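Local coordinates for protein phosphoacetylglucosamine mutase (PDB 5O9X) that catalyses the interconversion of N-acetylglucosamine 6-phosphate and N-acetylglucosamine 1-phosphate, probably through a bisphosphorylated sugar intermediate as in other phosphohexomutases, at residues 25-30 and 86-91; 51-56 and 80-85. The protein carries 1 engineered substitution. All blocks are in the same frame, centred on the assembly; numbering follows the deposited sequence.

Contact 1. Residues 25-30 and 86-91; sequences FQYGTA and EMLEAE. With G16 (1,6-di-O-phosphono-alpha-D-glucopyranose), chain B.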
loop_
_atom_site.group_PDB
_atom_site.type_symbol
_atom_site.label_atom_id
_atom_site.label_comp_id
_atom_site.label_asym_id
_atom_site.label_seq_id
_atom_site.Cartn_x
_atom_site.Cartn_y
_atom_site.Cartn_z
ATOM N N PHE A 25 2.735 21.020 9.116
ATOM C CA PHE A 25 2.284 19.786 8.475
ATOM C C PHE A 25 3.299 19.305 7.443
ATOM O O PHE A 25 3.970 20.104 6.822
ATOM C CB PHE A 25 0.915 20.006 7.824
ATOM C CG PHE A 25 -0.097 20.548 8.764
ATOM C CD1 PHE A 25 -0.628 19.746 9.783
ATOM C CD2 PHE A 25 -0.539 21.888 8.646
ATOM C CE1 PHE A 25 -1.585 20.242 10.662
ATOM C CE2 PHE A 25 -1.484 22.391 9.557
ATOM C CZ PHE A 25 -2.017 21.570 10.553
ATOM N N GLN A 26 3.462 17.986 7.321
ATOM C CA GLN A 26 4.364 17.440 6.327
ATOM C C GLN A 26 3.628 16.324 5.582
ATOM O O GLN A 26 2.790 15.633 6.175
ATOM C CB GLN A 26 5.664 16.948 6.984
ATOM C CG GLN A 26 5.405 16.166 8.269
ATOM C CD GLN A 26 6.654 15.516 8.897
ATOM O OE1 GLN A 26 7.499 16.212 9.496
ATOM N NE2 GLN A 26 6.755 14.158 8.787
ATOM N N TYR A 27 3.958 16.125 4.311
ATOM C CA TYR A 27 3.261 15.125 3.493
ATOM C C TYR A 27 3.560 13.652 3.955
ATOM O O TYR A 27 2.683 12.784 3.917
ATOM C CB TYR A 27 3.597 15.347 2.018
ATOM C CG TYR A 27 2.662 14.658 1.064
ATOM C CD1 TYR A 27 1.460 15.288 0.651
ATOM C CD2 TYR A 27 2.976 13.387 0.544
ATOM C CE1 TYR A 27 0.623 14.659 -0.238
ATOM C CE2 TYR A 27 2.137 12.756 -0.394
ATOM C CZ TYR A 27 0.967 13.389 -0.766
ATOM O OH TYR A 27 0.066 12.807 -1.647
ATOM N N GLY A 28 4.772 13.390 4.412
ATOM C CA GLY A 28 5.072 12.066 5.018
ATOM C C GLY A 28 5.202 10.990 3.939
ATOM O O GLY A 28 5.344 11.271 2.728
ATOM N N THR A 29 5.133 9.758 4.375
ATOM C CA THR A 29 5.370 8.620 3.487
ATOM C C THR A 29 4.246 8.505 2.451
ATOM O O THR A 29 4.516 8.142 1.268
ATOM C CB THR A 29 5.414 7.355 4.370
ATOM O OG1 THR A 29 6.489 7.485 5.305
ATOM C CG2 THR A 29 5.707 6.093 3.542
ATOM N N ALA A 30 2.996 8.677 2.917
ATOM C CA ALA A 30 1.784 8.424 2.075
ATOM C C ALA A 30 0.742 9.567 2.064
ATOM O O ALA A 30 -0.391 9.335 1.663
ATOM C CB ALA A 30 1.095 7.113 2.530
ATOM N N GLU A 86 -1.649 6.028 -9.949
ATOM C CA GLU A 86 -0.440 6.131 -9.174
ATOM C C GLU A 86 -0.562 7.221 -8.079
ATOM O O GLU A 86 -1.426 8.084 -8.133
ATOM C CB GLU A 86 0.811 6.292 -10.069
ATOM C CG GLU A 86 1.038 7.678 -10.693
ATOM C CD GLU A 86 0.283 7.922 -12.026
ATOM O OE1 GLU A 86 -0.605 7.126 -12.374
ATOM O OE2 GLU A 86 0.579 8.936 -12.735
ATOM N N MET A 87 0.342 7.167 -7.100
ATOM C CA MET A 87 0.476 8.212 -6.118
ATOM C C MET A 87 0.825 9.522 -6.772
ATOM O O MET A 87 1.635 9.580 -7.718
ATOM C CB MET A 87 1.578 7.895 -5.116
ATOM C CG MET A 87 1.341 6.613 -4.305
ATOM S SD MET A 87 -0.141 6.788 -3.324
ATOM C CE MET A 87 0.662 7.711 -1.984
ATOM N N LEU A 88 0.245 10.577 -6.215
ATOM C CA LEU A 88 0.499 11.954 -6.635
ATOM C C LEU A 88 1.974 12.120 -6.922
ATOM O O LEU A 88 2.828 11.833 -6.055
ATOM C CB LEU A 88 0.069 12.965 -5.524
ATOM C CG LEU A 88 0.542 14.416 -5.736
ATOM C CD1 LEU A 88 -0.223 14.975 -6.947
ATOM C CD2 LEU A 88 0.369 15.282 -4.483
ATOM N N GLU A 89 2.280 12.580 -8.140
ATOM C CA GLU A 89 3.677 12.850 -8.566
ATOM C C GLU A 89 4.524 13.522 -7.446
ATOM O O GLU A 89 4.103 14.548 -6.858
ATOM C CB GLU A 89 3.600 13.811 -9.757
ATOM C CG GLU A 89 4.925 14.114 -10.444
ATOM C CD GLU A 89 4.677 14.793 -11.770
ATOM O OE1 GLU A 89 4.492 16.030 -11.792
ATOM O OE2 GLU A 89 4.615 14.072 -12.788
ATOM N N ALA A 90 5.719 13.010 -7.175
ATOM C CA ALA A 90 6.546 13.535 -6.038
ATOM C C ALA A 90 6.748 15.074 -5.924
ATOM O O ALA A 90 6.704 15.633 -4.825
ATOM C CB ALA A 90 7.884 12.837 -6.034
ATOM N N GLU A 91 6.938 15.773 -7.058
ATOM C CA GLU A 91 7.202 17.232 -7.076
ATOM C C GLU A 91 6.002 18.029 -6.482
ATOM O O GLU A 91 6.115 19.142 -5.949
ATOM C CB GLU A 91 7.526 17.607 -8.541
ATOM C CG GLU A 91 7.673 19.097 -8.878
ATOM C CD GLU A 91 9.132 19.587 -9.047
ATOM O OE1 GLU A 91 10.047 18.747 -9.268
ATOM O OE2 GLU A 91 9.372 20.829 -8.975
HETATM C C1 G16 B . 2.077 3.599 4.513
HETATM C C2 G16 B . 2.788 3.498 3.166
HETATM C C3 G16 B . 3.737 2.257 3.154
HETATM C C4 G16 B . 4.746 2.235 4.289
HETATM C C5 G16 B . 3.977 2.331 5.600
HETATM C C6 G16 B . 4.830 2.612 6.815
HETATM O O1 G16 B . 1.259 2.439 4.692
HETATM O O2 G16 B . 1.882 3.464 2.021
HETATM O O3 G16 B . 4.300 2.199 1.904
HETATM O O4 G16 B . 5.581 0.999 4.368
HETATM O O5 G16 B . 3.120 3.498 5.633
HETATM O O6 G16 B . 5.521 3.920 6.571
HETATM P P G16 B . 6.432 4.547 7.757
HETATM O O1P G16 B . 7.422 3.464 8.246
HETATM O O2P G16 B . 5.492 4.917 8.930
HETATM O O3P G16 B . 7.076 5.848 7.231
HETATM P "P'" G16 B . -0.364 2.518 4.901
HETATM O O1X G16 B . -0.895 3.694 4.037
HETATM O O2X G16 B . -0.610 2.923 6.391
HETATM O O3X G16 B . -0.927 1.154 4.698
HETATM O O HOH W 1 -0.120 10.757 -3.089
#
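Tyr27 and Leu88 meet obliquely. The phenol end of the ring comes up at a slant against the leucine: the apolar contact is Tyr27 CZ to Leu88 CD2 at 4.2 Å, and the phenol oxygen makes van der Waals approaches, with Tyr27 OH 3.8 Å from Leu88 CD2 and 3.9 Å from Leu88 CB. Tyr27 CG lies anti to the backbone N (chi1 -164°), which swings the ring out of its loop toward 86-91. There the ring also packs on helix 91-101 and meets Phe32 edge-to-face, while Leu88 leans on Leu49 and Arg53 of helix 40-56. The hydroxyl reaches the opposite backbone through water 1. This water sits at the ring edge, in the plane, a short 2.5 Å from Tyr27 OH, and accepts a weak hydrogen bond from Leu88 N over 3.2 Å.

A second, thinner touch joins Met87 to Ala30. The methionine chain folds at both chi2 and chi3 and brings Met87 CE to 4.1 Å from Ala30 O, a van der Waals approach. Thr29 and Ala30 also line the glucose 1,6-bisphosphate pocket. Thr29 OG1 donates a 2.6 Å hydrogen bond to O3P of G16, on the phosphate carried by the sugar's C6, and Ala30 CB lies 3.8 Å from the hydroxyl O2 of G16.

No direct hydrogen bond spans the two segments, and they bury just 155 Å² between them. The chemistry implies a small, loosely coupled junction of van der Waals touches, with a single water bridge that is weak at Leu88 N, beside the part of the loop, Thr29 and Ala30, that meets the ligand.

Contact 2. Residues 51-56 and 80-85; sequences TLRSKK and LVDPMG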
loop_
_atom_site.group_PDB
_atom_site.type_symbol
_atom_site.label_atom_id
_atom_site.label_comp_id
_atom_site.label_asym_id
_atom_site.label_seq_id
_atom_site.Cartn_x
_atom_site.Cartn_y
_atom_site.Cartn_z
ATOM N N THR A 51 -7.761 20.362 -7.219
ATOM C CA THR A 51 -8.337 21.204 -8.323
ATOM C C THR A 51 -7.181 21.621 -9.301
ATOM O O THR A 51 -7.271 21.419 -10.515
ATOM C CB THR A 51 -9.021 22.483 -7.793
ATOM O OG1 THR A 51 -10.150 22.160 -6.979
ATOM C CG2 THR A 51 -9.550 23.365 -8.975
ATOM N N LEU A 52 -6.084 22.129 -8.734
ATOM C CA LEU A 52 -4.934 22.528 -9.534
ATOM C C LEU A 52 -4.341 21.373 -10.303
ATOM O O LEU A 52 -3.907 21.558 -11.469
ATOM C CB LEU A 52 -3.848 23.194 -8.670
ATOM C CG LEU A 52 -4.261 24.554 -8.053
ATOM C CD1 LEU A 52 -3.074 25.153 -7.322
ATOM C CD2 LEU A 52 -4.784 25.574 -9.086
ATOM N N ARG A 53 -4.313 20.182 -9.689
ATOM C CA ARG A 53 -3.700 19.036 -10.339
ATOM C C ARG A 53 -4.516 18.647 -11.519
ATOM O O ARG A 53 -3.970 18.375 -12.604
ATOM C CB ARG A 53 -3.517 17.793 -9.375
ATOM C CG ARG A 53 -2.836 16.585 -10.021
ATOM C CD ARG A 53 -1.418 16.928 -10.426
ATOM N NE ARG A 53 -0.670 15.771 -10.866
ATOM C CZ ARG A 53 0.388 15.809 -11.644
ATOM N NH1 ARG A 53 0.798 16.982 -12.181
ATOM N NH2 ARG A 53 1.011 14.676 -11.899
ATOM N N SER A 54 -5.826 18.599 -11.315
ATOM C CA SER A 54 -6.711 18.154 -12.378
ATOM C C SER A 54 -6.611 19.130 -13.558
ATOM O O SER A 54 -6.472 18.683 -14.713
ATOM C CB SER A 54 -8.148 18.144 -11.875
ATOM O OG SER A 54 -8.991 17.702 -12.905
ATOM N N LYS A 55 -6.734 20.439 -13.248
ATOM C CA LYS A 55 -6.575 21.519 -14.280
ATOM C C LYS A 55 -5.252 21.401 -15.075
ATOM O O LYS A 55 -5.289 21.393 -16.334
ATOM C CB LYS A 55 -6.759 22.912 -13.631
ATOM C CG LYS A 55 -8.195 23.276 -13.298
ATOM C CD LYS A 55 -8.223 24.667 -12.638
ATOM C CE LYS A 55 -9.577 25.085 -12.132
ATOM N NZ LYS A 55 -10.515 25.506 -13.228
ATOM N N LYS A 56 -4.127 21.187 -14.367
ATOM C CA LYS A 56 -2.811 21.013 -15.005
ATOM C C LYS A 56 -2.812 19.818 -15.934
ATOM O O LYS A 56 -2.152 19.874 -16.991
ATOM C CB LYS A 56 -1.657 20.857 -13.994
ATOM C CG LYS A 56 -0.253 20.779 -14.595
ATOM C CD LYS A 56 0.123 22.050 -15.411
ATOM C CE LYS A 56 1.605 22.035 -15.806
ATOM N NZ LYS A 56 1.911 23.261 -16.598
ATOM N N LEU A 80 -3.552 11.772 -2.141
ATOM C CA LEU A 80 -3.884 12.099 -3.545
ATOM C C LEU A 80 -3.559 10.979 -4.590
ATOM O O LEU A 80 -2.545 10.280 -4.494
ATOM C CB LEU A 80 -3.322 13.441 -3.937
ATOM C CG LEU A 80 -4.050 14.497 -3.107
ATOM C CD1 LEU A 80 -3.061 15.188 -2.159
ATOM C CD2 LEU A 80 -4.705 15.457 -4.081
ATOM N N VAL A 81 -4.426 10.847 -5.579
ATOM C CA VAL A 81 -4.333 9.805 -6.615
ATOM C C VAL A 81 -4.296 10.494 -7.992
ATOM O O VAL A 81 -5.224 11.177 -8.354
ATOM C CB VAL A 81 -5.517 8.782 -6.583
ATOM C CG1 VAL A 81 -5.268 7.640 -7.616
ATOM C CG2 VAL A 81 -5.653 8.191 -5.179
ATOM N N ASP A 82 -3.235 10.240 -8.752
ATOM C CA ASP A 82 -3.043 10.842 -10.100
ATOM C C ASP A 82 -3.838 10.006 -11.127
ATOM O O ASP A 82 -4.329 8.880 -10.811
ATOM C CB ASP A 82 -1.553 10.908 -10.448
ATOM C CG ASP A 82 -0.927 12.300 -10.251
ATOM O OD1 ASP A 82 -1.628 13.292 -10.125
ATOM O OD2 ASP A 82 0.325 12.429 -10.253
ATOM N N PRO A 83 -3.909 10.490 -12.390
ATOM C CA PRO A 83 -4.940 9.939 -13.262
ATOM C C PRO A 83 -4.880 8.453 -13.564
ATOM O O PRO A 83 -5.929 7.901 -13.868
ATOM C CB PRO A 83 -4.729 10.747 -14.584
ATOM C CG PRO A 83 -4.352 12.115 -14.009
ATOM C CD PRO A 83 -3.271 11.682 -13.030
ATOM N N MET A 84 -3.695 7.830 -13.523
ATOM C CA MET A 84 -3.599 6.412 -13.915
ATOM C C MET A 84 -3.567 5.505 -12.678
ATOM O O MET A 84 -3.270 4.314 -12.759
ATOM C CB MET A 84 -2.427 6.168 -14.925
ATOM C CG MET A 84 -2.714 6.784 -16.329
ATOM S SD MET A 84 -4.262 6.107 -17.058
ATOM C CE MET A 84 -3.739 4.441 -17.498
ATOM N N GLY A 85 -3.868 6.094 -11.528
ATOM C CA GLY A 85 -3.956 5.295 -10.295
ATOM C C GLY A 85 -2.702 5.369 -9.460
ATOM O O GLY A 85 -2.680 4.827 -8.372
#
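Asp82 OD2 accepts two hydrogen bonds: from Arg53 NH2 at 2.9 Å and from the backbone N of Glu89. Asp82 OD1 takes the shorter bond, 2.8 Å from Arg53 NE and nearly straight at 175°. Arg53 thus grips the carboxylate side-on with NE and one NH, a nitrogen to each oxygen, and both acceptors lie close to the guanidinium plane. The acid is less evenly matched. OD1 is met on its syn side, whereas NH2 arrives from well above the carboxylate plane at OD2, because the two flat groups are turned 40° against each other.

Arg53 belongs to helix 40-56, and Asp82 follows directly on the end of strand 75-81, so this salt bridge fastens a helix to the sheet of the alpha/beta/alpha domain I of the phosphohexomutase family. Ile62 of the neighbouring strand 61-66 packs against both partners. The arginine starts with CG anti to the backbone N and then bends at chi2 (64°), which turns the guanidinium edge toward the acid and leaves Arg53 CG 3.5 Å from Asp82 OD1.

Both residues are buried, and the pairing of opposite charges would be expected to keep each ionised there. A cation-pi contact with Trp92 adds to the hold on the guanidinium group, and Glu89 OE1 makes a weak, long ion pair with Arg53 NH2. The backbone of Asp82 is engaged as well: Asp82 O accepts from Gly85 N at 2.9 Å, closing the type I turn from Asp82 to Gly85.

In the fold
Going from the N terminus, the chain leaves helix 4-14, passes through 25-30 and strand 32-35, then runs along helix 40-56, whose last turns enter contact 2. Strands 61-66 and 75-81 follow, and contact 2 closes its loop at 80-85. The next residues, 86-91, return to 25-30 and close the larger loop of contact 1, so contact 2 is nested inside it. The centres lie about 13 Å apart, yet the contacts touch directly, Leu88 N probably hydrogen-bonding to Leu80 O. Contact 1 joins the ligand-bearing loop before strand 32-35 to the approach to helix 91-101, and the continuous 80-91 segment serves both.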